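Local atomic coordinates of trichothecene 3-O-acetyltransferase (Gibberella zeae, PDB entry 2RKV), a protein that acetylates the 3-hydroxyl of trichothecene mycotoxins such as T-2 and deoxynivalenol with acetyl-CoA, as a member of the BAHD acyltransferase superfamily. Residues A104-A109 / A447-G451; M159-G163 / V293-P297; G163-R169 / N303-G307; F233-S237 / L437-W443. All coordinates share one frame; numbering follows the deposited sequence. Where two conformers were deposited one is given.

Interaction 1. Residues A104-A109 / A447-G451; sequences AGYPMA and AQYVG. Residues 447, 448, 449, 450, 451 of segment 447-451 come from a tag, linker or insertion.
Pro107 and Gly451 mark the closest approach of the two backbones, their CA atoms 4.9 Å apart, where the loop after helix 98-104 passes the chain terminus. Residues 447-451 come from a tag, linker or insertion, and their last residue, Gly451, offers its terminal carboxylate to two successive amides. Met108 N donates to Gly451 O at 2.8 Å, and Ala109 N reaches Gly451 OXT at 3.3 Å. Phe233 N of the neighbouring strand also lies close to Gly451 O, and donors on both oxygens restrain rotation of the carboxylate. Pro107 CB packs 3.4 Å from Gly451 OXT.

CG1 of Val450, anti to the backbone N (chi1 178°), presses on the turn that closes the helix, 3.3 Å from Gly105 O, and also lies 4.0 Å from Pro107 CB. Gly105, with positive phi, ends that helix in a Schellman motif. A water donates to both Ala104 O and Val450 O, each at 2.6 Å.

Strand 448-449 is outermost in the seven-stranded sheet, beside strand 229-236; just past it, Val450 and Gly451 both stand opposite Phe233, a classic beta bulge. The loop 104-109 meets the chain end at this sheet edge, with Met108 also touching Phe233.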
loop_
_atom_site.group_PDB
_atom_site.type_symbol
_atom_site.label_atom_id
_atom_site.label_comp_id
_atom_site.label_asym_id
_atom_site.label_seq_id
_atom_site.Cartn_x
_atom_site.Cartn_y
_atom_site.Cartn_z
ATOM N N ALA A 104 -21.109 -11.894 2.495
ATOM C CA ALA A 104 -20.616 -11.273 1.265
ATOM C C ALA A 104 -19.121 -11.510 1.003
ATOM O O ALA A 104 -18.598 -11.080 -0.021
ATOM C CB ALA A 104 -20.913 -9.784 1.275
ATOM N N GLY A 105 -18.445 -12.184 1.932
ATOM C CA GLY A 105 -17.014 -12.472 1.797
ATOM C C GLY A 105 -16.102 -11.267 1.975
ATOM O O GLY A 105 -15.049 -11.174 1.340
ATOM N N TYR A 106 -16.499 -10.352 2.863
ATOM C CA TYR A 106 -15.694 -9.166 3.200
ATOM C C TYR A 106 -15.359 -8.267 1.992
ATOM O O TYR A 106 -14.184 -7.994 1.707
ATOM C CB TYR A 106 -14.417 -9.568 3.966
ATOM C CG TYR A 106 -14.613 -10.703 4.943
ATOM C CD1 TYR A 106 -14.258 -12.012 4.600
ATOM C CD2 TYR A 106 -15.176 -10.484 6.207
ATOM C CE1 TYR A 106 -14.442 -13.066 5.483
ATOM C CE2 TYR A 106 -15.359 -11.537 7.108
ATOM C CZ TYR A 106 -14.999 -12.829 6.728
ATOM O OH TYR A 106 -15.161 -13.893 7.584
ATOM N N PRO A 107 -16.394 -7.758 1.296
ATOM C CA PRO A 107 -16.144 -6.911 0.129
ATOM C C PRO A 107 -15.603 -5.534 0.486
ATOM O O PRO A 107 -15.883 -5.011 1.572
ATOM C CB PRO A 107 -17.534 -6.775 -0.509
ATOM C CG PRO A 107 -18.466 -6.916 0.619
ATOM C CD PRO A 107 -17.836 -7.916 1.557
ATOM N N MET A 108 -14.848 -4.949 -0.444
ATOM C CA MET A 108 -14.288 -3.617 -0.251
ATOM C C MET A 108 -15.369 -2.578 0.038
ATOM O O MET A 108 -15.161 -1.651 0.826
ATOM C CB MET A 108 -13.483 -3.199 -1.476
ATOM C CG MET A 108 -12.421 -2.159 -1.174
ATOM S SD MET A 108 -11.505 -1.785 -2.664
ATOM C CE MET A 108 -10.012 -1.031 -1.994
ATOM N N ALA A 109 -16.528 -2.748 -0.600
ATOM C CA ALA A 109 -17.645 -1.816 -0.444
ATOM C C ALA A 109 -18.153 -1.721 1.000
ATOM O O ALA A 109 -18.761 -0.714 1.374
ATOM C CB ALA A 109 -18.787 -2.191 -1.400
ATOM N N ALA A 447 -10.070 -16.317 -10.551
ATOM C CA ALA A 447 -10.473 -15.164 -9.744
ATOM C C ALA A 447 -11.942 -15.219 -9.350
ATOM O O ALA A 447 -12.823 -15.362 -10.203
ATOM C CB ALA A 447 -10.174 -13.885 -10.487
ATOM N N GLN A 448 -12.193 -15.119 -8.049
ATOM C CA GLN A 448 -13.589 -15.067 -7.521
ATOM C C GLN A 448 -13.923 -13.645 -7.196
ATOM O O GLN A 448 -13.310 -13.024 -6.331
ATOM C CB GLN A 448 -13.861 -15.919 -6.252
ATOM C CG GLN A 448 -15.268 -15.611 -5.511
ATOM C CD GLN A 448 -16.465 -16.179 -6.258
ATOM O OE1 GLN A 448 -16.471 -17.352 -6.644
ATOM N NE2 GLN A 448 -17.477 -15.350 -6.473
ATOM N N TYR A 449 -14.923 -13.112 -7.894
ATOM C CA TYR A 449 -15.387 -11.753 -7.630
ATOM C C TYR A 449 -15.999 -11.647 -6.240
ATOM O O TYR A 449 -16.853 -12.454 -5.862
ATOM C CB TYR A 449 -16.413 -11.321 -8.677
ATOM C CG TYR A 449 -17.051 -9.983 -8.383
ATOM C CD1 TYR A 449 -16.389 -8.787 -8.676
ATOM C CD2 TYR A 449 -18.325 -9.914 -7.813
ATOM C CE1 TYR A 449 -16.980 -7.551 -8.397
ATOM C CE2 TYR A 449 -18.924 -8.696 -7.535
ATOM C CZ TYR A 449 -18.252 -7.522 -7.829
ATOM O OH TYR A 449 -18.864 -6.320 -7.546
ATOM N N VAL A 450 -15.566 -10.636 -5.490
ATOM C CA VAL A 450 -16.133 -10.347 -4.175
ATOM C C VAL A 450 -16.831 -8.993 -4.173
ATOM O O VAL A 450 -17.970 -8.891 -3.730
ATOM C CB VAL A 450 -15.066 -10.412 -3.046
ATOM C CG1 VAL A 450 -15.685 -10.059 -1.705
ATOM C CG2 VAL A 450 -14.467 -11.796 -2.971
ATOM N N GLY A 451 -16.151 -7.964 -4.674
ATOM C CA GLY A 451 -16.699 -6.603 -4.699
ATOM C C GLY A 451 -16.161 -5.705 -3.592
ATOM O O GLY A 451 -15.040 -5.914 -3.098
ATOM O OXT GLY A 451 -16.839 -4.749 -3.167
HETATM O O HOH W 1 -19.544 -10.513 -2.430
#

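Interaction 2. Residues M159-G163 / V293-P297; sequences MDMVG and VDARP. With COA (coenzyme A), chain B.
Asp160 OD1 accepts two bonds at once, from Gly163 N at 2.8 Å and from Arg296 NH2 at 2.9 Å. The first caps helix 161-176, meeting the oxygen nearly along its C-O bond; the second arrives on the syn side, tilted out of the carboxylate plane. The bond to the other oxygen is straighter and lies near the guanidinium plane: Arg296 NH1 donates to the syn lone pair of Asp160 OD2 at 2.9 Å, with an angle of 167° at the hydrogen. The grip is therefore end-on and two-pronged, although the carboxylate and guanidinium planes are turned 50° apart. Leu309 N adds a further bond to OD2.

Arg296 reaches across with its chain extended from CG to NE. Its NH1 also bonds Asp294 OD1 at 2.9 Å, while Arg296 N comes to that oxygen from the opposite face of the carboxylate, so one arginine joins two aspartates in a salt-bridge network. Val162 CG1 lies over one face of the guanidinium, 3.7 Å from NE of Arg296, and shields it from that side.

The backbone of Asp294 serves the cofactor: its N donates to O9P of coenzyme A at 2.7 Å.

Asp160 ends the HXXXD motif of BAHD acyltransferases, which begins at His156 of the toxin pocket. Its pairing with an arginine matches the structural role known for this aspartate in the family.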
loop_
_atom_site.group_PDB
_atom_site.type_symbol
_atom_site.label_atom_id
_atom_site.label_comp_id
_atom_site.label_asym_id
_atom_site.label_seq_id
_atom_site.Cartn_x
_atom_site.Cartn_y
_atom_site.Cartn_z
ATOM N N MET A 159 5.672 6.956 5.883
ATOM C CA MET A 159 5.751 5.495 5.877
ATOM C C MET A 159 5.143 4.874 4.639
ATOM O O MET A 159 4.098 5.318 4.172
ATOM C CB MET A 159 5.066 4.905 7.124
ATOM C CG MET A 159 3.561 5.171 7.225
ATOM S SD MET A 159 2.885 4.715 8.852
ATOM C CE MET A 159 3.496 6.096 9.820
ATOM N N ASP A 160 5.807 3.840 4.123
ATOM C CA ASP A 160 5.166 2.939 3.173
ATOM C C ASP A 160 4.429 1.865 3.986
ATOM O O ASP A 160 4.416 1.919 5.230
ATOM C CB ASP A 160 6.197 2.348 2.186
ATOM C CG ASP A 160 7.395 1.703 2.889
ATOM O OD1 ASP A 160 7.222 1.169 4.007
ATOM O OD2 ASP A 160 8.510 1.703 2.313
ATOM N N MET A 161 3.798 0.899 3.322
ATOM C CA MET A 161 3.047 -0.111 4.073
ATOM C C MET A 161 3.953 -1.041 4.891
ATOM O O MET A 161 3.536 -1.564 5.932
ATOM C CB MET A 161 2.088 -0.896 3.166
ATOM C CG MET A 161 1.322 -1.994 3.882
ATOM S SD MET A 161 0.397 -1.397 5.319
ATOM C CE MET A 161 -1.206 -1.080 4.573
ATOM N N VAL A 162 5.194 -1.241 4.439
ATOM C CA VAL A 162 6.143 -2.047 5.218
ATOM C C VAL A 162 6.440 -1.313 6.537
ATOM O O VAL A 162 6.405 -1.917 7.613
ATOM C CB VAL A 162 7.432 -2.357 4.431
ATOM C CG1 VAL A 162 8.502 -3.013 5.327
ATOM C CG2 VAL A 162 7.097 -3.274 3.230
ATOM N N GLY A 163 6.684 -0.007 6.441
ATOM C CA GLY A 163 6.913 0.813 7.636
ATOM C C GLY A 163 5.671 0.865 8.515
ATOM O O GLY A 163 5.751 0.765 9.746
ATOM N N VAL A 293 7.978 -1.886 -5.031
ATOM C CA VAL A 293 8.996 -2.785 -4.498
ATOM C C VAL A 293 9.624 -2.143 -3.254
ATOM O O VAL A 293 10.129 -1.021 -3.316
ATOM C CB VAL A 293 10.097 -3.108 -5.551
ATOM C CG1 VAL A 293 11.154 -4.071 -4.974
ATOM C CG2 VAL A 293 9.467 -3.707 -6.808
ATOM N N ASP A 294 9.584 -2.876 -2.144
ATOM C CA ASP A 294 10.265 -2.499 -0.905
ATOM C C ASP A 294 11.757 -2.482 -1.188
ATOM O O ASP A 294 12.325 -3.493 -1.641
ATOM C CB ASP A 294 9.927 -3.515 0.200
ATOM C CG ASP A 294 10.685 -3.270 1.514
ATOM O OD1 ASP A 294 11.273 -2.179 1.703
ATOM O OD2 ASP A 294 10.658 -4.194 2.366
ATOM N N ALA A 295 12.383 -1.331 -0.937
ATOM C CA ALA A 295 13.802 -1.143 -1.213
ATOM C C ALA A 295 14.691 -1.441 -0.004
ATOM O O ALA A 295 15.919 -1.357 -0.099
ATOM C CB ALA A 295 14.063 0.265 -1.745
ATOM N N ARG A 296 14.079 -1.799 1.127
ATOM C CA ARG A 296 14.865 -2.086 2.335
ATOM C C ARG A 296 15.928 -3.175 2.109
ATOM O O ARG A 296 17.098 -2.958 2.434
ATOM C CB ARG A 296 13.972 -2.434 3.529
ATOM C CG ARG A 296 13.247 -1.236 4.149
ATOM C CD ARG A 296 12.125 -1.734 5.058
ATOM N NE ARG A 296 11.286 -0.650 5.580
ATOM C CZ ARG A 296 10.428 0.069 4.863
ATOM N NH1 ARG A 296 10.264 -0.171 3.556
ATOM N NH2 ARG A 296 9.712 1.017 5.463
ATOM N N PRO A 297 15.536 -4.335 1.545
ATOM C CA PRO A 297 16.541 -5.396 1.335
ATOM C C PRO A 297 17.731 -4.959 0.466
ATOM O O PRO A 297 18.882 -5.179 0.852
ATOM C CB PRO A 297 15.737 -6.516 0.672
ATOM C CG PRO A 297 14.319 -6.275 1.120
ATOM C CD PRO A 297 14.195 -4.777 1.114
HETATM N N1A COA B . 14.473 -21.279 -6.297
HETATM C C2A COA B . 13.112 -21.151 -6.482
HETATM N N3A COA B . 12.430 -20.087 -5.925
HETATM C C4A COA B . 13.117 -19.168 -5.195
HETATM C C5A COA B . 14.495 -19.279 -5.002
HETATM C C6A COA B . 15.186 -20.353 -5.559
HETATM N N6A COA B . 16.435 -20.617 -5.166
HETATM N N7A COA B . 14.903 -18.229 -4.246
HETATM C C8A COA B . 13.822 -17.463 -3.959
HETATM N N9A COA B . 12.715 -18.034 -4.541
HETATM C C1B COA B . 11.324 -17.567 -4.448
HETATM C C2B COA B . 10.793 -17.840 -3.056
HETATM O O2B COA B . 10.403 -19.175 -2.913
HETATM C C3B COA B . 9.634 -16.874 -3.004
HETATM O O3B COA B . 8.599 -17.360 -3.805
HETATM P P3B COA B . 7.230 -17.857 -3.166
HETATM O O7A COA B . 6.653 -16.717 -2.353
HETATM O O8A COA B . 7.575 -19.044 -2.305
HETATM O O9A COA B . 6.320 -18.263 -4.292
HETATM C C4B COA B . 10.141 -15.698 -3.793
HETATM O O4B COA B . 11.209 -16.163 -4.608
HETATM C C5B COA B . 10.588 -14.589 -2.874
HETATM O O5B COA B . 10.771 -13.552 -3.783
HETATM P P1A COA B . 10.804 -12.037 -3.302
HETATM O O1A COA B . 11.615 -11.902 -2.015
HETATM O O2A COA B . 11.312 -11.180 -4.438
HETATM O O3A COA B . 9.317 -11.692 -2.827
HETATM P P2A COA B . 7.970 -11.825 -3.667
HETATM O O4A COA B . 6.965 -12.559 -2.810
HETATM O O5A COA B . 8.174 -12.379 -5.049
HETATM O O6A COA B . 7.517 -10.304 -3.811
HETATM C CBP COA B . 7.832 -7.987 -4.226
HETATM C CCP COA B . 8.190 -9.404 -4.671
HETATM C CDP COA B . 6.317 -7.793 -4.325
HETATM C CEP COA B . 8.490 -6.983 -5.171
HETATM C CAP COA B . 8.328 -7.827 -2.781
HETATM O OAP COA B . 9.728 -8.001 -2.701
HETATM C C9P COA B . 8.007 -6.478 -2.224
HETATM O O9P COA B . 8.924 -5.438 -2.405
HETATM N N8P COA B . 6.849 -6.379 -1.586
HETATM C C7P COA B . 6.368 -5.140 -1.029
HETATM C C6P COA B . 5.809 -4.245 -2.125
HETATM C C5P COA B . 5.304 -3.010 -1.441
HETATM O O5P COA B . 6.031 -2.419 -0.615
HETATM N N4P COA B . 4.077 -2.623 -1.765
#

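Interaction 3. Residues G163-R169 / N303-G307; sequences GQDAVIR and NNYPG
Pro306 and Gly163 meet backbone to backbone, their CA atoms 3.6 Å apart, and Gly163 CA makes a CH...O contact with Pro306 O at 3.4 Å. With no CB on that side, the glycine lets the carbonyls of Pro306 and Gly307 close directly on the helix. The proline also offers its ring: Pro306 CB lies 3.7 Å from Val167 CG2, the two side chains crossing at about a right angle. One turn along from Gly163, Ala166 CB rests 3.7 Å from Asn304 O.

Helix 161-176 directly follows the HXXXD motif of the BAHD fold, and the loop 303-307, which leads toward strand 310-318, lies along its first turns.

Arg169, in the conformer described of two deposited, completes the polar end. A bend at chi3 (60°) folds its guanidinium back over Ala166 CA, and NH1 of Arg169 then donates to Asn304 OD1 at 2.9 Å, nearly in line with the C=O bond, with an angle of 155° at the hydrogen. A water links the same NH1 to Asn303 O. Elsewhere on the guanidinium edge, Arg169 NH2 forms a salt bridge with Asp165 OD2 at 3.0 Å, weak as a hydrogen bond, and it also bonds Tyr388 OH. Asn304 turns its ND2 to Glu183.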
loop_
_atom_site.group_PDB
_atom_site.type_symbol
_atom_site.label_atom_id
_atom_site.label_comp_id
_atom_site.label_asym_id
_atom_site.label_seq_id
_atom_site.Cartn_x
_atom_site.Cartn_y
_atom_site.Cartn_z
ATOM N N GLY A 163 6.684 -0.007 6.441
ATOM C CA GLY A 163 6.913 0.813 7.636
ATOM C C GLY A 163 5.671 0.865 8.515
ATOM O O GLY A 163 5.751 0.765 9.746
ATOM N N GLN A 164 4.513 1.018 7.880
ATOM C CA GLN A 164 3.242 1.084 8.608
ATOM C C GLN A 164 3.009 -0.211 9.370
ATOM O O GLN A 164 2.596 -0.194 10.537
ATOM C CB GLN A 164 2.093 1.351 7.629
ATOM C CG GLN A 164 0.754 1.687 8.301
ATOM C CD GLN A 164 -0.176 2.417 7.340
ATOM O OE1 GLN A 164 0.285 3.156 6.465
ATOM N NE2 GLN A 164 -1.486 2.212 7.495
ATOM N N ASP A 165 3.309 -1.339 8.721
ATOM C CA ASP A 165 3.200 -2.644 9.371
ATOM C C ASP A 165 4.134 -2.696 10.592
ATOM O O ASP A 165 3.745 -3.189 11.657
ATOM C CB ASP A 165 3.557 -3.757 8.371
ATOM C CG ASP A 165 3.396 -5.159 8.956
ATOM O OD1 ASP A 165 2.444 -5.391 9.730
ATOM O OD2 ASP A 165 4.201 -6.051 8.605
ATOM N N ALA A 166 5.360 -2.184 10.440
ATOM C CA ALA A 166 6.328 -2.184 11.546
ATOM C C ALA A 166 5.789 -1.396 12.745
ATOM O O ALA A 166 5.880 -1.861 13.882
ATOM C CB ALA A 166 7.663 -1.626 11.082
ATOM N N VAL A 167 5.184 -0.242 12.466
ATOM C CA VAL A 167 4.577 0.614 13.498
ATOM C C VAL A 167 3.404 -0.109 14.180
ATOM O O VAL A 167 3.312 -0.154 15.428
ATOM C CB VAL A 167 4.143 1.976 12.889
ATOM C CG1 VAL A 167 3.302 2.804 13.875
ATOM C CG2 VAL A 167 5.392 2.783 12.473
ATOM N N ILE A 168 2.526 -0.693 13.366
ATOM C CA ILE A 168 1.342 -1.404 13.873
ATOM C C ILE A 168 1.737 -2.617 14.735
ATOM O O ILE A 168 1.153 -2.850 15.796
ATOM C CB ILE A 168 0.370 -1.797 12.734
ATOM C CG1 ILE A 168 -0.113 -0.538 12.002
ATOM C CG2 ILE A 168 -0.819 -2.601 13.286
ATOM C CD1 ILE A 168 -0.917 -0.812 10.736
ATOM N N ARG A 169 2.747 -3.355 14.278
ATOM C CA ARG A 169 3.285 -4.497 15.012
ATOM C C ARG A 169 3.715 -4.090 16.424
ATOM O O ARG A 169 3.403 -4.777 17.402
ATOM C CB ARG A 169 4.464 -5.096 14.237
ATOM C CG ARG A 169 5.190 -6.251 14.910
ATOM C CD ARG A 169 5.921 -7.105 13.871
ATOM N NE ARG A 169 6.915 -6.352 13.103
ATOM C CZ ARG A 169 6.802 -6.025 11.813
ATOM N NH1 ARG A 169 7.779 -5.352 11.215
ATOM N NH2 ARG A 169 5.728 -6.369 11.112
ATOM N N ASN A 303 13.866 -4.797 8.104
ATOM C CA ASN A 303 12.430 -4.885 7.837
ATOM C C ASN A 303 11.616 -4.068 8.849
ATOM O O ASN A 303 10.459 -3.708 8.598
ATOM C CB ASN A 303 11.982 -6.348 7.869
ATOM C CG ASN A 303 10.541 -6.526 7.436
ATOM O OD1 ASN A 303 10.172 -6.189 6.303
ATOM N ND2 ASN A 303 9.719 -7.057 8.328
ATOM N N ASN A 304 12.229 -3.779 9.997
ATOM C CA ASN A 304 11.564 -3.008 11.042
ATOM C C ASN A 304 11.707 -1.495 10.892
ATOM O O ASN A 304 11.186 -0.744 11.717
ATOM C CB ASN A 304 12.019 -3.468 12.434
ATOM C CG ASN A 304 11.531 -4.859 12.769
ATOM O OD1 ASN A 304 10.446 -5.268 12.341
ATOM N ND2 ASN A 304 12.339 -5.611 13.519
ATOM N N TYR A 305 12.410 -1.041 9.851
ATOM C CA TYR A 305 12.519 0.399 9.596
ATOM C C TYR A 305 11.138 0.946 9.220
ATOM O O TYR A 305 10.523 0.468 8.266
ATOM C CB TYR A 305 13.526 0.685 8.487
ATOM C CG TYR A 305 13.619 2.142 8.119
ATOM C CD1 TYR A 305 14.086 3.070 9.046
ATOM C CD2 TYR A 305 13.250 2.593 6.846
ATOM C CE1 TYR A 305 14.179 4.404 8.733
ATOM C CE2 TYR A 305 13.347 3.944 6.515
ATOM C CZ TYR A 305 13.824 4.838 7.463
ATOM O OH TYR A 305 13.924 6.178 7.169
ATOM N N PRO A 306 10.627 1.913 10.003
ATOM C CA PRO A 306 9.237 2.345 9.854
ATOM C C PRO A 306 8.977 3.418 8.797
ATOM O O PRO A 306 7.838 3.890 8.670
ATOM C CB PRO A 306 8.915 2.915 11.232
ATOM C CG PRO A 306 10.226 3.565 11.640
ATOM C CD PRO A 306 11.305 2.609 11.122
ATOM N N GLY A 307 10.002 3.798 8.045
ATOM C CA GLY A 307 9.876 4.938 7.137
ATOM C C GLY A 307 9.326 4.589 5.768
ATOM O O GLY A 307 8.546 3.629 5.606
HETATM O O HOH W 2 8.292 -3.469 14.254
HETATM O O HOH W 3 7.823 -4.227 8.557
HETATM O O HOH W 4 9.079 -5.926 15.019
#

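Interaction 4. Residues F233-S237 / L437-W443; sequences FFTFS and LKADKEW
Leu437 CD2, near the end of helix 431-439, lies 4.5 Å from Phe234 CZ, while CG of the leucine sits over one face of the Trp443 indole. Next, Lys438 CG comes to the edge of the Phe234 ring, 4.1 Å from Phe234 CZ; the lysine chain then bends at chi3, and its ammonium end makes a cation-pi contact with Tyr449. Asp440 opens the following helix as N-cap: its OD1 accepts from Trp443 N at 2.9 Å and weakly from Glu442 N, and its OD2 pairs with Arg275. This cap fixes the backbone from which Trp443 extends.

Trp443, with CG anti to the backbone N (chi1 171°), projects toward both phenylalanines. Its indole edge meets the face of Phe234 in an offset edge-to-face pair, planes at 83° and NE1 of Trp443 3.4 Å from CE2 of Phe234. Against the six-membered ring the roles reverse: Phe236 turns its edge to the face of Trp443, planes at 87°, with Phe236 CZ 3.9 Å from Trp443 CH2. The three form an aromatic cluster of two nearly perpendicular pairs.

Strand 229-236 runs between strands 423-430 and 448-449, and helix 261-277 packs against this cluster, Leu265 touching Phe236 and Ile269 touching Trp443.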
loop_
_atom_site.group_PDB
_atom_site.type_symbol
_atom_site.label_atom_id
_atom_site.label_comp_id
_atom_site.label_asym_id
_atom_site.label_seq_id
_atom_site.Cartn_x
_atom_site.Cartn_y
_atom_site.Cartn_z
ATOM N N PHE A 233 -12.761 -6.282 -4.884
ATOM C CA PHE A 233 -11.884 -7.328 -4.467
ATOM C C PHE A 233 -12.215 -8.566 -5.277
ATOM O O PHE A 233 -13.348 -8.843 -5.556
ATOM C CB PHE A 233 -12.129 -7.741 -3.024
ATOM C CG PHE A 233 -11.608 -6.774 -1.957
ATOM C CD1 PHE A 233 -12.209 -6.732 -0.734
ATOM C CD2 PHE A 233 -10.555 -5.928 -2.184
ATOM C CE1 PHE A 233 -11.789 -5.887 0.233
ATOM C CE2 PHE A 233 -10.128 -5.106 -1.207
ATOM C CZ PHE A 233 -10.748 -5.076 -0.013
ATOM N N PHE A 234 -11.151 -9.297 -5.566
ATOM C CA PHE A 234 -11.202 -10.639 -6.141
ATOM C C PHE A 234 -10.357 -11.575 -5.296
ATOM O O PHE A 234 -9.280 -11.226 -4.954
ATOM C CB PHE A 234 -10.622 -10.618 -7.564
ATOM C CG PHE A 234 -11.418 -9.795 -8.532
ATOM C CD1 PHE A 234 -11.163 -8.471 -8.732
ATOM C CD2 PHE A 234 -12.405 -10.378 -9.281
ATOM C CE1 PHE A 234 -11.888 -7.766 -9.611
ATOM C CE2 PHE A 234 -13.133 -9.658 -10.175
ATOM C CZ PHE A 234 -12.913 -8.368 -10.321
ATOM N N THR A 235 -10.809 -12.738 -4.958
ATOM C CA THR A 235 -10.018 -13.690 -4.192
ATOM C C THR A 235 -9.473 -14.801 -5.087
ATOM O O THR A 235 -10.060 -15.121 -6.060
ATOM C CB THR A 235 -10.854 -14.294 -3.049
ATOM O OG1 THR A 235 -11.979 -14.993 -3.594
ATOM C CG2 THR A 235 -11.494 -13.193 -2.218
ATOM N N PHE A 236 -8.331 -15.256 -4.678
ATOM C CA PHE A 236 -7.643 -16.346 -5.314
ATOM C C PHE A 236 -7.316 -17.373 -4.245
ATOM O O PHE A 236 -6.620 -17.108 -3.334
ATOM C CB PHE A 236 -6.347 -15.855 -6.010
ATOM C CG PHE A 236 -6.583 -14.872 -7.125
ATOM C CD1 PHE A 236 -6.810 -13.550 -6.872
ATOM C CD2 PHE A 236 -6.581 -15.273 -8.412
ATOM C CE1 PHE A 236 -7.031 -12.687 -7.867
ATOM C CE2 PHE A 236 -6.820 -14.394 -9.403
ATOM C CZ PHE A 236 -7.046 -13.107 -9.126
ATOM N N SER A 237 -7.872 -18.562 -4.404
ATOM C CA SER A 237 -7.694 -19.632 -3.424
ATOM C C SER A 237 -6.224 -20.073 -3.379
ATOM O O SER A 237 -5.478 -19.805 -4.324
ATOM C CB SER A 237 -8.603 -20.821 -3.763
ATOM O OG SER A 237 -8.164 -21.486 -4.935
ATOM N N LEU A 437 -13.930 -8.133 -17.532
ATOM C CA LEU A 437 -13.071 -8.967 -16.701
ATOM C C LEU A 437 -13.898 -9.974 -15.917
ATOM O O LEU A 437 -13.580 -11.156 -15.891
ATOM C CB LEU A 437 -12.221 -8.111 -15.751
ATOM C CG LEU A 437 -11.049 -8.813 -15.063
ATOM C CD1 LEU A 437 -9.999 -9.262 -16.069
ATOM C CD2 LEU A 437 -10.439 -7.884 -14.020
ATOM N N LYS A 438 -14.979 -9.496 -15.302
ATOM C CA LYS A 438 -15.832 -10.326 -14.465
ATOM C C LYS A 438 -16.509 -11.450 -15.248
ATOM O O LYS A 438 -16.875 -12.474 -14.676
ATOM C CB LYS A 438 -16.884 -9.462 -13.755
ATOM C CG LYS A 438 -16.309 -8.592 -12.638
ATOM C CD LYS A 438 -17.277 -7.499 -12.195
ATOM C CE LYS A 438 -18.558 -8.081 -11.618
ATOM N NZ LYS A 438 -19.505 -7.009 -11.206
ATOM N N ALA A 439 -16.667 -11.243 -16.555
ATOM C CA ALA A 439 -17.318 -12.217 -17.435
ATOM C C ALA A 439 -16.313 -13.051 -18.234
ATOM O O ALA A 439 -16.706 -13.983 -18.944
ATOM C CB ALA A 439 -18.298 -11.514 -18.370
ATOM N N ASP A 440 -15.026 -12.728 -18.102
ATOM C CA ASP A 440 -13.958 -13.420 -18.836
ATOM C C ASP A 440 -13.627 -14.780 -18.208
ATOM O O ASP A 440 -13.187 -14.843 -17.055
ATOM C CB ASP A 440 -12.721 -12.516 -18.919
ATOM C CG ASP A 440 -11.564 -13.146 -19.691
ATOM O OD1 ASP A 440 -10.986 -14.140 -19.208
ATOM O OD2 ASP A 440 -11.201 -12.618 -20.759
ATOM N N LYS A 441 -13.801 -15.855 -18.984
ATOM C CA LYS A 441 -13.632 -17.221 -18.471
ATOM C C LYS A 441 -12.193 -17.582 -18.085
ATOM O O LYS A 441 -11.977 -18.410 -17.194
ATOM C CB LYS A 441 -14.206 -18.260 -19.450
ATOM C CG LYS A 441 -13.389 -18.487 -20.714
ATOM N N GLU A 442 -11.211 -16.977 -18.749
ATOM C CA GLU A 442 -9.809 -17.231 -18.405
ATOM C C GLU A 442 -9.472 -16.586 -17.048
ATOM O O GLU A 442 -8.668 -17.117 -16.278
ATOM C CB GLU A 442 -8.865 -16.752 -19.510
ATOM C CG GLU A 442 -8.913 -17.641 -20.776
ATOM C CD GLU A 442 -8.073 -17.099 -21.926
ATOM O OE1 GLU A 442 -6.960 -17.621 -22.149
ATOM O OE2 GLU A 442 -8.522 -16.154 -22.609
ATOM N N TRP A 443 -10.117 -15.458 -16.769
ATOM C CA TRP A 443 -9.991 -14.759 -15.486
ATOM C C TRP A 443 -10.742 -15.486 -14.371
ATOM O O TRP A 443 -10.166 -15.801 -13.332
ATOM C CB TRP A 443 -10.481 -13.313 -15.637
ATOM C CG TRP A 443 -10.612 -12.525 -14.346
ATOM C CD1 TRP A 443 -11.770 -12.271 -13.654
ATOM C CD2 TRP A 443 -9.555 -11.879 -13.613
ATOM N NE1 TRP A 443 -11.498 -11.508 -12.540
ATOM C CE2 TRP A 443 -10.150 -11.252 -12.490
ATOM C CE3 TRP A 443 -8.170 -11.770 -13.795
ATOM C CZ2 TRP A 443 -9.401 -10.525 -11.548
ATOM C CZ3 TRP A 443 -7.419 -11.039 -12.853
ATOM C CH2 TRP A 443 -8.043 -10.429 -11.748
#

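In the fold
Interactions 2 and 3 adjoin in the interior, their centres about 8 Å apart; they share Gly163 and helix 161-176, and Arg296 NH2 of one bonds Tyr305 O of the other. Interaction 2, its centre about 9 Å from the centre of the chain and touching coenzyme A, is built on buried charge, whereas interaction 3 mixes close backbone packing with a hydrated arginine. Interactions 1 and 4 form a second pair, centres about 11 Å apart and nearer the periphery, about neighbouring strands 448-449 and 229-236. Interaction 4 is buried and aromatic; interaction 1 is partly buried and relies on the chain-end carboxylate. Interactions 1, 2 and 4 all reach the seven-stranded sheet.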